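Local coordinates for phosphate binding protein (Planctomyces limnophilus, PDB 4JWO) that probably binds phosphate as the PstS-family receptor of a phosphate transport system that works across the cytoplasmic membrane, at residues 174-177 with 182-185; 158-163 with 205-210; 308-313 with 321-326; 79-84 with 304-309. All blocks are in the same frame, centred on the assembly; numbering follows the deposited sequence.

Contact 1. Residues 174-177 with 182-185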
loop_
_atom_site.group_PDB
_atom_site.type_symbol
_atom_site.label_atom_id
_atom_site.label_comp_id
_atom_site.label_asym_id
_atom_site.label_seq_id
_atom_site.Cartn_x
_atom_site.Cartn_y
_atom_site.Cartn_z
ATOM N N SER A 174 5.301 3.785 -26.624
ATOM C CA SER A 174 4.181 4.649 -26.944
ATOM C C SER A 174 3.041 3.869 -27.564
ATOM O O SER A 174 1.938 4.379 -27.649
ATOM C CB SER A 174 4.622 5.770 -27.887
ATOM O OG SER A 174 5.070 5.233 -29.117
ATOM N N LYS A 175 3.313 2.640 -28.003
ATOM C CA LYS A 175 2.331 1.837 -28.723
ATOM C C LYS A 175 2.204 0.439 -28.144
ATOM O O LYS A 175 3.179 -0.146 -27.679
ATOM C CB LYS A 175 2.718 1.720 -30.201
ATOM C CG LYS A 175 2.660 3.020 -30.961
ATOM C CD LYS A 175 3.187 2.857 -32.376
ATOM C CE LYS A 175 2.945 4.118 -33.191
ATOM N NZ LYS A 175 3.369 3.956 -34.611
ATOM N N TRP A 176 1.002 -0.114 -28.208
ATOM C CA TRP A 176 0.780 -1.452 -27.677
ATOM C C TRP A 176 1.650 -2.498 -28.375
ATOM O O TRP A 176 2.084 -3.468 -27.752
ATOM C CB TRP A 176 -0.700 -1.819 -27.792
ATOM C CG TRP A 176 -1.578 -1.093 -26.824
ATOM C CD1 TRP A 176 -2.329 0.016 -27.074
ATOM C CD2 TRP A 176 -1.818 -1.437 -25.453
ATOM N NE1 TRP A 176 -3.024 0.387 -25.950
ATOM C CE2 TRP A 176 -2.734 -0.499 -24.937
ATOM C CE3 TRP A 176 -1.349 -2.458 -24.615
ATOM C CZ2 TRP A 176 -3.185 -0.537 -23.613
ATOM C CZ3 TRP A 176 -1.802 -2.500 -23.304
ATOM C CH2 TRP A 176 -2.717 -1.546 -22.819
ATOM N N SER A 177 1.898 -2.301 -29.671
ATOM C CA SER A 177 2.680 -3.237 -30.487
ATOM C C SER A 177 4.106 -3.370 -29.970
ATOM O O SER A 177 4.820 -4.326 -30.298
ATOM C CB SER A 177 2.721 -2.763 -31.942
ATOM O OG SER A 177 3.212 -1.431 -32.001
ATOM N N GLY A 182 2.719 -8.476 -31.892
ATOM C CA GLY A 182 1.434 -8.667 -32.529
ATOM C C GLY A 182 0.312 -7.780 -32.028
ATOM O O GLY A 182 -0.709 -7.659 -32.688
ATOM N N TRP A 183 0.495 -7.149 -30.874
ATOM C CA TRP A 183 -0.536 -6.259 -30.342
ATOM C C TRP A 183 -0.711 -5.058 -31.283
ATOM O O TRP A 183 0.200 -4.731 -32.051
ATOM C CB TRP A 183 -0.172 -5.800 -28.925
ATOM C CG TRP A 183 -0.493 -6.802 -27.861
ATOM C CD1 TRP A 183 -1.029 -8.044 -28.041
ATOM C CD2 TRP A 183 -0.306 -6.638 -26.453
ATOM N NE1 TRP A 183 -1.193 -8.669 -26.822
ATOM C CE2 TRP A 183 -0.755 -7.828 -25.831
ATOM C CE3 TRP A 183 0.190 -5.601 -25.652
ATOM C CZ2 TRP A 183 -0.718 -8.009 -24.446
ATOM C CZ3 TRP A 183 0.231 -5.780 -24.273
ATOM C CH2 TRP A 183 -0.223 -6.979 -23.684
ATOM N N PRO A 184 -1.884 -4.415 -31.241
ATOM C CA PRO A 184 -2.172 -3.353 -32.212
ATOM C C PRO A 184 -1.159 -2.215 -32.234
ATOM O O PRO A 184 -0.630 -1.775 -31.204
ATOM C CB PRO A 184 -3.546 -2.839 -31.775
ATOM C CG PRO A 184 -4.196 -4.042 -31.165
ATOM C CD PRO A 184 -3.077 -4.777 -30.453
ATOM N N ASP A 185 -0.894 -1.751 -33.451
ATOM C CA ASP A 185 -0.047 -0.590 -33.698
ATOM C C ASP A 185 -0.844 0.668 -33.358
ATOM O O ASP A 185 -1.197 1.465 -34.232
ATOM C CB ASP A 185 0.382 -0.593 -35.167
ATOM C CG ASP A 185 1.292 0.572 -35.517
ATOM O OD1 ASP A 185 1.970 1.085 -34.610
ATOM O OD2 ASP A 185 1.333 0.974 -36.700
HETATM O O HOH W 1 1.241 4.003 -36.676
#
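The backbone doubles back between S177 and W183, whose CA atoms come within 4.4 Å of each other, and a 3-10 turn starting at W176 leads into this reversal. Its buried part is built by two indoles. W176 and W183 meet through their six-membered rings, CE3 of W176 standing 3.6 Å from CE3 of W183, and with planes at 63° the pair is neither a stack nor a T. W183 touches W176 near the plane of its ring, at the edge. F154 packs edge-to-face with both indoles, and W176 NE1 is bonded to G236 O, which fixes how that ring is turned. The outer side is ionic. K175 runs extended alongside D185, both side chains pointing the same way, and its CD passes 3.1 Å from D185 OD1. K175 NZ then donates to the same oxygen at 3.2 Å, on the syn side, making a salt bridge. D185 can offer that oxygen because its CG is anti to the backbone N (chi1 -179°). A water accepts from K175 NZ and donates to D185 OD2, the second carboxylate oxygen. With an alanine in place of K175, the D185 carboxylate would probably lose its countercharge and become freer to turn. A buried aromatic pair and a more exposed, water-linked ion pair thus together hold the reversal, in the loop between helix 160-167 and strand 189-192.

Contact 2. Residues 158-163 with 205-210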
loop_
_atom_site.group_PDB
_atom_site.type_symbol
_atom_site.label_atom_id
_atom_site.label_comp_id
_atom_site.label_asym_id
_atom_site.label_seq_id
_atom_site.Cartn_x
_atom_site.Cartn_y
_atom_site.Cartn_z
HETATM N N MSE A 158 -1.385 -9.378 -18.306
HETATM C CA MSE A 158 -0.082 -8.775 -18.571
HETATM C C MSE A 158 0.898 -9.215 -17.511
HETATM O O MSE A 158 0.496 -9.569 -16.410
HETATM C CB MSE A 158 -0.176 -7.247 -18.579
HETATM C CG MSE A 158 -1.116 -6.725 -19.657
HETATM SE SE MSE A 158 -1.264 -4.810 -19.679
HETATM C CE MSE A 158 0.541 -4.383 -20.259
ATOM N N THR A 159 2.181 -9.172 -17.848
ATOM C CA THR A 159 3.221 -9.531 -16.894
ATOM C C THR A 159 3.742 -8.287 -16.204
ATOM O O THR A 159 3.610 -7.177 -16.726
ATOM C CB THR A 159 4.403 -10.247 -17.580
ATOM O OG1 THR A 159 5.053 -9.339 -18.472
ATOM C CG2 THR A 159 3.912 -11.449 -18.360
ATOM N N VAL A 160 4.353 -8.478 -15.040
ATOM C CA VAL A 160 5.062 -7.388 -14.387
ATOM C C VAL A 160 6.148 -6.851 -15.313
ATOM O O VAL A 160 6.324 -5.640 -15.421
ATOM C CB VAL A 160 5.653 -7.838 -13.039
ATOM C CG1 VAL A 160 6.654 -6.812 -12.509
ATOM C CG2 VAL A 160 4.533 -8.060 -12.046
ATOM N N ALA A 161 6.830 -7.752 -16.017
ATOM C CA ALA A 161 7.862 -7.340 -16.961
ATOM C C ALA A 161 7.292 -6.424 -18.046
ATOM O O ALA A 161 7.930 -5.443 -18.425
ATOM C CB ALA A 161 8.550 -8.546 -17.576
ATOM N N GLU A 162 6.096 -6.737 -18.544
ATOM C CA GLU A 162 5.470 -5.881 -19.547
ATOM C C GLU A 162 5.091 -4.530 -18.972
ATOM O O GLU A 162 5.262 -3.498 -19.618
ATOM C CB GLU A 162 4.254 -6.562 -20.178
ATOM C CG GLU A 162 4.670 -7.588 -21.199
ATOM C CD GLU A 162 3.575 -8.567 -21.546
ATOM O OE1 GLU A 162 2.553 -8.626 -20.826
ATOM O OE2 GLU A 162 3.746 -9.289 -22.553
ATOM N N LEU A 163 4.591 -4.533 -17.744
ATOM C CA LEU A 163 4.254 -3.272 -17.099
ATOM C C LEU A 163 5.506 -2.420 -16.890
ATOM O O LEU A 163 5.462 -1.190 -17.016
ATOM C CB LEU A 163 3.497 -3.531 -15.793
ATOM C CG LEU A 163 2.081 -4.104 -16.032
ATOM C CD1 LEU A 163 1.482 -4.697 -14.754
ATOM C CD2 LEU A 163 1.135 -3.049 -16.611
ATOM N N GLU A 205 7.440 0.881 -7.013
ATOM C CA GLU A 205 8.321 -0.027 -6.273
ATOM C C GLU A 205 8.264 -1.444 -6.844
ATOM O O GLU A 205 9.298 -2.057 -7.114
ATOM C CB GLU A 205 7.936 -0.071 -4.785
ATOM C CG GLU A 205 8.710 -1.095 -3.946
ATOM C CD GLU A 205 8.160 -1.225 -2.524
ATOM O OE1 GLU A 205 7.479 -0.285 -2.049
ATOM O OE2 GLU A 205 8.396 -2.268 -1.884
ATOM N N VAL A 206 7.057 -1.959 -7.033
ATOM C CA VAL A 206 6.945 -3.376 -7.367
ATOM C C VAL A 206 6.982 -3.646 -8.863
ATOM O O VAL A 206 7.299 -4.763 -9.279
ATOM C CB VAL A 206 5.731 -4.051 -6.694
ATOM C CG1 VAL A 206 5.829 -3.876 -5.173
ATOM C CG2 VAL A 206 4.415 -3.496 -7.243
ATOM N N ILE A 207 6.715 -2.619 -9.660
ATOM C CA ILE A 207 6.780 -2.757 -11.113
ATOM C C ILE A 207 8.150 -2.372 -11.664
ATOM O O ILE A 207 8.710 -3.071 -12.522
ATOM C CB ILE A 207 5.676 -1.942 -11.817
ATOM C CG1 ILE A 207 4.282 -2.474 -11.442
ATOM C CG2 ILE A 207 5.863 -1.977 -13.325
ATOM C CD1 ILE A 207 4.104 -3.986 -11.671
ATOM N N ASN A 208 8.717 -1.272 -11.161
ATOM C CA ASN A 208 9.999 -0.800 -11.673
ATOM C C ASN A 208 11.197 -1.121 -10.795
ATOM O O ASN A 208 12.322 -1.221 -11.282
ATOM C CB ASN A 208 9.941 0.708 -11.932
ATOM C CG ASN A 208 8.966 1.065 -13.020
ATOM O OD1 ASN A 208 8.687 0.252 -13.896
ATOM N ND2 ASN A 208 8.437 2.282 -12.976
ATOM N N GLY A 209 10.966 -1.275 -9.495
ATOM C CA GLY A 209 12.062 -1.506 -8.572
ATOM C C GLY A 209 12.207 -0.497 -7.448
ATOM O O GLY A 209 11.461 0.482 -7.357
ATOM N N LYS A 210 13.195 -0.745 -6.592
ATOM C CA LYS A 210 13.409 0.047 -5.383
ATOM C C LYS A 210 13.666 1.530 -5.647
ATOM O O LYS A 210 13.425 2.363 -4.776
ATOM C CB LYS A 210 14.550 -0.548 -4.552
#
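No ring lies between V160, L163 and I207, and the flat groups they meet are peptides: I207 CG2 sits over one face of the L163 carbonyl, 3.6 Å from L163 C, while V160 CG1 reaches the oxygen end of the V206 carbonyl. The rest is aliphatic. I207 lies at the centre with its two branches divided: CG2 presses on L163 CB at 3.8 Å, and CD1 reaches V160 CG1 at 3.9 Å and L163 CD1 at 4.1 Å. The turn at chi2 (-53°) swings CD1 to where both residues can touch it. An alanine in place of I207 would probably leave V160 and L163 facing a gap between the two helices. The contact sets the first turn of helix 160-167 against the last turn of helix 198-208, in one alpha/beta lobe of the periplasmic binding protein fold. That first turn is fixed by a capping box. E162 N donates to T159 OG1 at 2.8 Å, and T159 N returns the bond to E162 OE1 at 3.1 Å, meeting the carboxylate 39° out of its plane. R180 pairs with E162 OE2. Strand 157-159, just before the helix, runs parallel to strand 254-259, and L163 also packs on I258 of that strand.

Contact 3. Residues 308-313 with 321-326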
loop_
_atom_site.group_PDB
_atom_site.type_symbol
_atom_site.label_atom_id
_atom_site.label_comp_id
_atom_site.label_asym_id
_atom_site.label_seq_id
_atom_site.Cartn_x
_atom_site.Cartn_y
_atom_site.Cartn_z
ATOM N N LEU A 308 -6.412 -1.649 16.080
ATOM C CA LEU A 308 -6.800 -3.035 15.816
ATOM C C LEU A 308 -8.298 -3.275 16.000
ATOM O O LEU A 308 -8.820 -4.319 15.621
ATOM C CB LEU A 308 -6.022 -3.985 16.739
ATOM C CG LEU A 308 -4.492 -3.934 16.686
ATOM C CD1 LEU A 308 -3.883 -4.962 17.630
ATOM C CD2 LEU A 308 -3.993 -4.145 15.266
ATOM N N SER A 309 -8.984 -2.309 16.594
ATOM C CA SER A 309 -10.404 -2.451 16.899
ATOM C C SER A 309 -11.254 -2.375 15.639
ATOM O O SER A 309 -10.745 -2.086 14.558
ATOM C CB SER A 309 -10.847 -1.361 17.869
ATOM O OG SER A 309 -10.746 -0.085 17.265
ATOM N N GLU A 310 -12.551 -2.628 15.790
ATOM C CA GLU A 310 -13.490 -2.532 14.677
ATOM C C GLU A 310 -13.524 -1.107 14.126
ATOM O O GLU A 310 -13.714 -0.897 12.929
ATOM C CB GLU A 310 -14.889 -2.972 15.114
ATOM C CG GLU A 310 -15.924 -2.982 13.995
ATOM C CD GLU A 310 -15.641 -4.030 12.927
ATOM O OE1 GLU A 310 -14.961 -5.036 13.225
ATOM O OE2 GLU A 310 -16.107 -3.849 11.782
ATOM N N LYS A 311 -13.339 -0.131 15.009
ATOM C CA LYS A 311 -13.257 1.266 14.593
ATOM C C LYS A 311 -12.014 1.505 13.747
ATOM O O LYS A 311 -12.036 2.302 12.809
ATOM C CB LYS A 311 -13.239 2.192 15.803
ATOM C CG LYS A 311 -14.573 2.298 16.506
ATOM C CD LYS A 311 -14.493 3.253 17.684
ATOM C CE LYS A 311 -15.849 3.434 18.341
ATOM N NZ LYS A 311 -15.750 4.298 19.550
ATOM N N GLY A 312 -10.931 0.819 14.095
ATOM C CA GLY A 312 -9.707 0.891 13.323
ATOM C C GLY A 312 -9.933 0.342 11.932
ATOM O O GLY A 312 -9.506 0.942 10.944
ATOM N N ASP A 313 -10.619 -0.797 11.858
ATOM C CA ASP A 313 -10.927 -1.428 10.578
ATOM C C ASP A 313 -11.781 -0.506 9.717
ATOM O O ASP A 313 -11.607 -0.444 8.503
ATOM C CB ASP A 313 -11.659 -2.755 10.782
ATOM C CG ASP A 313 -10.822 -3.782 11.515
ATOM O OD1 ASP A 313 -9.575 -3.714 11.447
ATOM O OD2 ASP A 313 -11.421 -4.665 12.162
ATOM N N TYR A 321 -8.480 1.366 1.871
ATOM C CA TYR A 321 -7.754 0.109 1.967
ATOM C C TYR A 321 -8.712 -1.029 2.299
ATOM O O TYR A 321 -9.908 -0.813 2.501
ATOM C CB TYR A 321 -6.640 0.194 3.022
ATOM C CG TYR A 321 -5.441 1.037 2.614
ATOM C CD1 TYR A 321 -4.933 0.986 1.325
ATOM C CD2 TYR A 321 -4.811 1.870 3.526
ATOM C CE1 TYR A 321 -3.825 1.762 0.953
ATOM C CE2 TYR A 321 -3.708 2.640 3.164
ATOM C CZ TYR A 321 -3.220 2.574 1.878
ATOM O OH TYR A 321 -2.132 3.343 1.525
ATOM N N ILE A 322 -8.174 -2.240 2.342
ATOM C CA ILE A 322 -8.946 -3.443 2.634
ATOM C C ILE A 322 -8.674 -3.846 4.086
ATOM O O ILE A 322 -7.519 -3.916 4.511
ATOM C CB ILE A 322 -8.530 -4.582 1.667
ATOM C CG1 ILE A 322 -8.928 -4.213 0.228
ATOM C CG2 ILE A 322 -9.142 -5.896 2.106
ATOM C CD1 ILE A 322 -8.226 -5.021 -0.851
ATOM N N LYS A 323 -9.727 -4.083 4.864
ATOM C CA LYS A 323 -9.511 -4.428 6.267
ATOM C C LYS A 323 -8.987 -5.855 6.346
ATOM O O LYS A 323 -9.245 -6.670 5.452
ATOM C CB LYS A 323 -10.784 -4.238 7.104
ATOM C CG LYS A 323 -11.890 -5.216 6.801
ATOM C CD LYS A 323 -13.064 -5.009 7.742
ATOM C CE LYS A 323 -14.184 -5.997 7.442
ATOM N NZ LYS A 323 -15.276 -5.874 8.452
ATOM N N VAL A 324 -8.227 -6.154 7.396
ATOM C CA VAL A 324 -7.633 -7.485 7.528
ATOM C C VAL A 324 -8.698 -8.558 7.790
ATOM O O VAL A 324 -9.748 -8.282 8.385
ATOM C CB VAL A 324 -6.580 -7.532 8.664
ATOM C CG1 VAL A 324 -5.404 -6.600 8.350
ATOM C CG2 VAL A 324 -7.218 -7.181 9.996
ATOM N N PRO A 325 -8.429 -9.794 7.339
ATOM C CA PRO A 325 -9.280 -10.946 7.654
ATOM C C PRO A 325 -9.461 -11.112 9.163
ATOM O O PRO A 325 -8.606 -10.661 9.925
ATOM C CB PRO A 325 -8.483 -12.126 7.091
ATOM C CG PRO A 325 -7.698 -11.530 5.959
ATOM C CD PRO A 325 -7.332 -10.147 6.419
ATOM N N LYS A 326 -10.557 -11.734 9.583
ATOM C CA LYS A 326 -10.815 -11.918 11.005
ATOM C C LYS A 326 -9.681 -12.684 11.679
ATOM O O LYS A 326 -9.331 -12.389 12.820
ATOM C CB LYS A 326 -12.146 -12.647 11.245
ATOM C CG LYS A 326 -13.401 -11.859 10.879
ATOM C CD LYS A 326 -13.573 -10.626 11.757
ATOM C CE LYS A 326 -14.732 -9.758 11.273
ATOM N NZ LYS A 326 -15.015 -8.636 12.216
HETATM O O HOH W 2 -7.882 -3.746 9.127
HETATM O O HOH W 3 -10.839 -6.834 10.580
#
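The connection between helices 310-318 and 326-340 carries this contact: E310 and D313, on the first turn of helix 310-318, face K323 and V324 in the loop that follows, and K326 at the start of helix 326-340. The chain comes nearest itself at D313 and K323, whose CA atoms are 5.4 Å apart. There the aliphatic part of the lysine lies against the acid, K323 CD being 4.0 Å from D313 CB. Two waters carry the polar link. One donates to D313 OD1 and accepts from V324 N at 3.0 Å; the other donates to V324 O at 2.8 Å and, more weakly, to D313 OD2. Both backbone polar groups of V324 are thereby tied to one carboxylate, which is itself buried. The turn bearing the acids begins at S309, the N-cap residue, whose OG accepts a weak bond from G312 N, and the loop opposite ends at P325, at the N-cap position of helix 326-340. I322 joins this loop to strand 134-148 through a backbone bond with I141. Beyond the waters, E310 anchors a salt-bridge network, its chain bent at chi2 (66°) to face both lysines. Its OE1 stands 3.7 Å from K326 NZ, the two side chains meeting at about a right angle, and its OE2 lies 4.0 Å from K323 NZ; both pairs are long, and K329 is the stronger partner of OE1. With D313 OD2 only 5.4 Å from K326 NZ, the gathered lysines would probably help keep both acids ionised.

Contact 4. Residues 79-84 with 304-309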
loop_
_atom_site.group_PDB
_atom_site.type_symbol
_atom_site.label_atom_id
_atom_site.label_comp_id
_atom_site.label_asym_id
_atom_site.label_seq_id
_atom_site.Cartn_x
_atom_site.Cartn_y
_atom_site.Cartn_z
ATOM N N ALA A 79 -4.752 8.894 13.805
ATOM C CA ALA A 79 -4.298 9.989 14.669
ATOM C C ALA A 79 -5.366 11.064 14.879
ATOM O O ALA A 79 -5.633 11.462 16.013
ATOM C CB ALA A 79 -3.025 10.618 14.130
ATOM N N GLU A 80 -5.966 11.530 13.786
ATOM C CA GLU A 80 -6.982 12.582 13.847
ATOM C C GLU A 80 -8.164 12.149 14.711
ATOM O O GLU A 80 -8.689 12.925 15.511
ATOM C CB GLU A 80 -7.460 12.958 12.437
ATOM C CG GLU A 80 -8.661 13.892 12.427
ATOM C CD GLU A 80 -8.651 14.866 11.262
ATOM O OE1 GLU A 80 -9.364 15.891 11.340
ATOM O OE2 GLU A 80 -7.934 14.610 10.272
ATOM N N GLU A 81 -8.565 10.894 14.550
ATOM C CA GLU A 81 -9.666 10.315 15.311
ATOM C C GLU A 81 -9.250 10.116 16.760
ATOM O O GLU A 81 -9.979 10.475 17.686
ATOM C CB GLU A 81 -10.068 8.971 14.696
ATOM C CG GLU A 81 -11.390 8.980 13.948
ATOM C CD GLU A 81 -12.572 8.754 14.869
ATOM O OE1 GLU A 81 -13.581 9.479 14.741
ATOM O OE2 GLU A 81 -12.491 7.842 15.718
ATOM N N PHE A 82 -8.066 9.540 16.943
ATOM C CA PHE A 82 -7.518 9.257 18.267
ATOM C C PHE A 82 -7.303 10.535 19.075
ATOM O O PHE A 82 -7.629 10.581 20.261
ATOM C CB PHE A 82 -6.200 8.492 18.129
ATOM C CG PHE A 82 -5.697 7.895 19.405
ATOM C CD1 PHE A 82 -6.175 6.675 19.850
ATOM C CD2 PHE A 82 -4.717 8.538 20.145
ATOM C CE1 PHE A 82 -5.702 6.115 21.027
ATOM C CE2 PHE A 82 -4.240 7.985 21.324
ATOM C CZ PHE A 82 -4.732 6.772 21.764
ATOM N N GLU A 83 -6.752 11.563 18.433
ATOM C CA GLU A 83 -6.504 12.851 19.089
ATOM C C GLU A 83 -7.787 13.508 19.573
ATOM O O GLU A 83 -7.799 14.160 20.614
ATOM C CB GLU A 83 -5.750 13.815 18.162
ATOM C CG GLU A 83 -4.261 13.537 18.034
ATOM C CD GLU A 83 -3.495 14.691 17.408
ATOM O OE1 GLU A 83 -4.138 15.611 16.857
ATOM O OE2 GLU A 83 -2.248 14.682 17.474
ATOM N N GLY A 84 -8.862 13.358 18.808
ATOM C CA GLY A 84 -10.148 13.879 19.229
ATOM C C GLY A 84 -10.619 13.156 20.477
ATOM O O GLY A 84 -11.009 13.775 21.467
ATOM N N ILE A 304 -2.375 1.489 19.732
ATOM C CA ILE A 304 -2.388 0.226 19.004
ATOM C C ILE A 304 -3.746 -0.462 19.138
ATOM O O ILE A 304 -4.270 -1.004 18.168
ATOM C CB ILE A 304 -1.263 -0.727 19.467
ATOM C CG1 ILE A 304 0.107 -0.100 19.199
ATOM C CG2 ILE A 304 -1.371 -2.065 18.749
ATOM C CD1 ILE A 304 0.398 0.134 17.732
ATOM N N LYS A 305 -4.314 -0.419 20.340
ATOM C CA LYS A 305 -5.621 -1.021 20.601
ATOM C C LYS A 305 -6.726 -0.464 19.698
ATOM O O LYS A 305 -7.480 -1.222 19.081
ATOM C CB LYS A 305 -5.999 -0.849 22.073
ATOM C CG LYS A 305 -7.382 -1.365 22.422
ATOM C CD LYS A 305 -7.710 -1.086 23.885
ATOM C CE LYS A 305 -9.170 -1.383 24.192
ATOM N NZ LYS A 305 -9.542 -1.007 25.587
ATOM N N PHE A 306 -6.808 0.857 19.612
ATOM C CA PHE A 306 -7.785 1.514 18.744
ATOM C C PHE A 306 -7.575 1.118 17.284
ATOM O O PHE A 306 -8.528 0.887 16.538
ATOM C CB PHE A 306 -7.687 3.034 18.903
ATOM C CG PHE A 306 -8.658 3.798 18.049
ATOM C CD1 PHE A 306 -9.997 3.866 18.394
ATOM C CD2 PHE A 306 -8.232 4.450 16.905
ATOM C CE1 PHE A 306 -10.898 4.570 17.610
ATOM C CE2 PHE A 306 -9.128 5.157 16.117
ATOM C CZ PHE A 306 -10.462 5.216 16.474
ATOM N N LEU A 307 -6.311 1.033 16.893
ATOM C CA LEU A 307 -5.924 0.674 15.536
ATOM C C LEU A 307 -6.442 -0.713 15.136
ATOM O O LEU A 307 -6.878 -0.923 14.002
ATOM C CB LEU A 307 -4.397 0.746 15.427
ATOM C CG LEU A 307 -3.689 0.471 14.107
ATOM C CD1 LEU A 307 -4.277 1.335 13.018
ATOM C CD2 LEU A 307 -2.193 0.739 14.261
ATOM N N LEU A 308 -6.412 -1.649 16.080
ATOM C CA LEU A 308 -6.800 -3.035 15.816
ATOM C C LEU A 308 -8.298 -3.275 16.000
ATOM O O LEU A 308 -8.820 -4.319 15.621
ATOM C CB LEU A 308 -6.022 -3.985 16.739
ATOM C CG LEU A 308 -4.492 -3.934 16.686
ATOM C CD1 LEU A 308 -3.883 -4.962 17.630
ATOM C CD2 LEU A 308 -3.993 -4.145 15.266
ATOM N N SER A 309 -8.984 -2.309 16.594
ATOM C CA SER A 309 -10.404 -2.451 16.899
ATOM C C SER A 309 -11.254 -2.375 15.639
ATOM O O SER A 309 -10.745 -2.086 14.558
ATOM C CB SER A 309 -10.847 -1.361 17.869
ATOM O OG SER A 309 -10.746 -0.085 17.265
#
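F82 and F306 make the buried part of this contact, and E81 the looser part at its solvent side. In the interior the two phenylalanine side chains slide past each other in opposite directions, so that F82 CD1 meets F306 CB at 4.1 Å, close to the plane of the F82 ring and at its edge. The rings therefore do not stack on one another. Each has its CG anti to its own backbone N, with chi1 at -168° in F82 and -180° in F306, which in F82 carries the ring edge to F306 CB. F82 is further enclosed by V89 and L91 of strand 89-93 and meets F86 edge-to-face, while F306 also packs on V78, K311 and L315. The outer side relies on a single acid. E81 bends at chi2 and brings OE2 to 3.4 Å from F306 CZ, near the ring plane, the carboxylate and ring planes 17° apart. An anion at this edge faces the slightly positive ring hydrogens, a weak but probably favourable pairing. E81 itself is exposed, and its CB adds only a distant touch, 4.2 Å from F306 CZ. The backbones stay well apart, 7.8 Å between the CA atoms of F82 and F306, and just 154 Å² is buried in all. Such spacing, filled by large apolar side chains, is that of two helices packed side by side on the sheet of an alpha/beta lobe, here helices 72-85 and 298-308.

From the N terminus, helix 72-85 opens contact 4, whose loop stays open for some 220 residues until helix 298-308 closes it. Contact 2 nests within that loop, running from residues 158-163 to 205-210, and contact 1 nests deeper still, closing a short loop between helix 160-167 and strand 189-192. Contact 3 starts where contact 4 ends, sharing L308 and S309, and closes at the start of helix 326-340. Contacts 1 and 2, touching through W183 and M158, join that inner loop to helices 160-167 and 198-208; about 49 Å separates the centres of contacts 1 and 4. Contacts 3 and 4, touching through K311 and F306, join helices 72-85, 298-308, 310-318 and the start of 326-340.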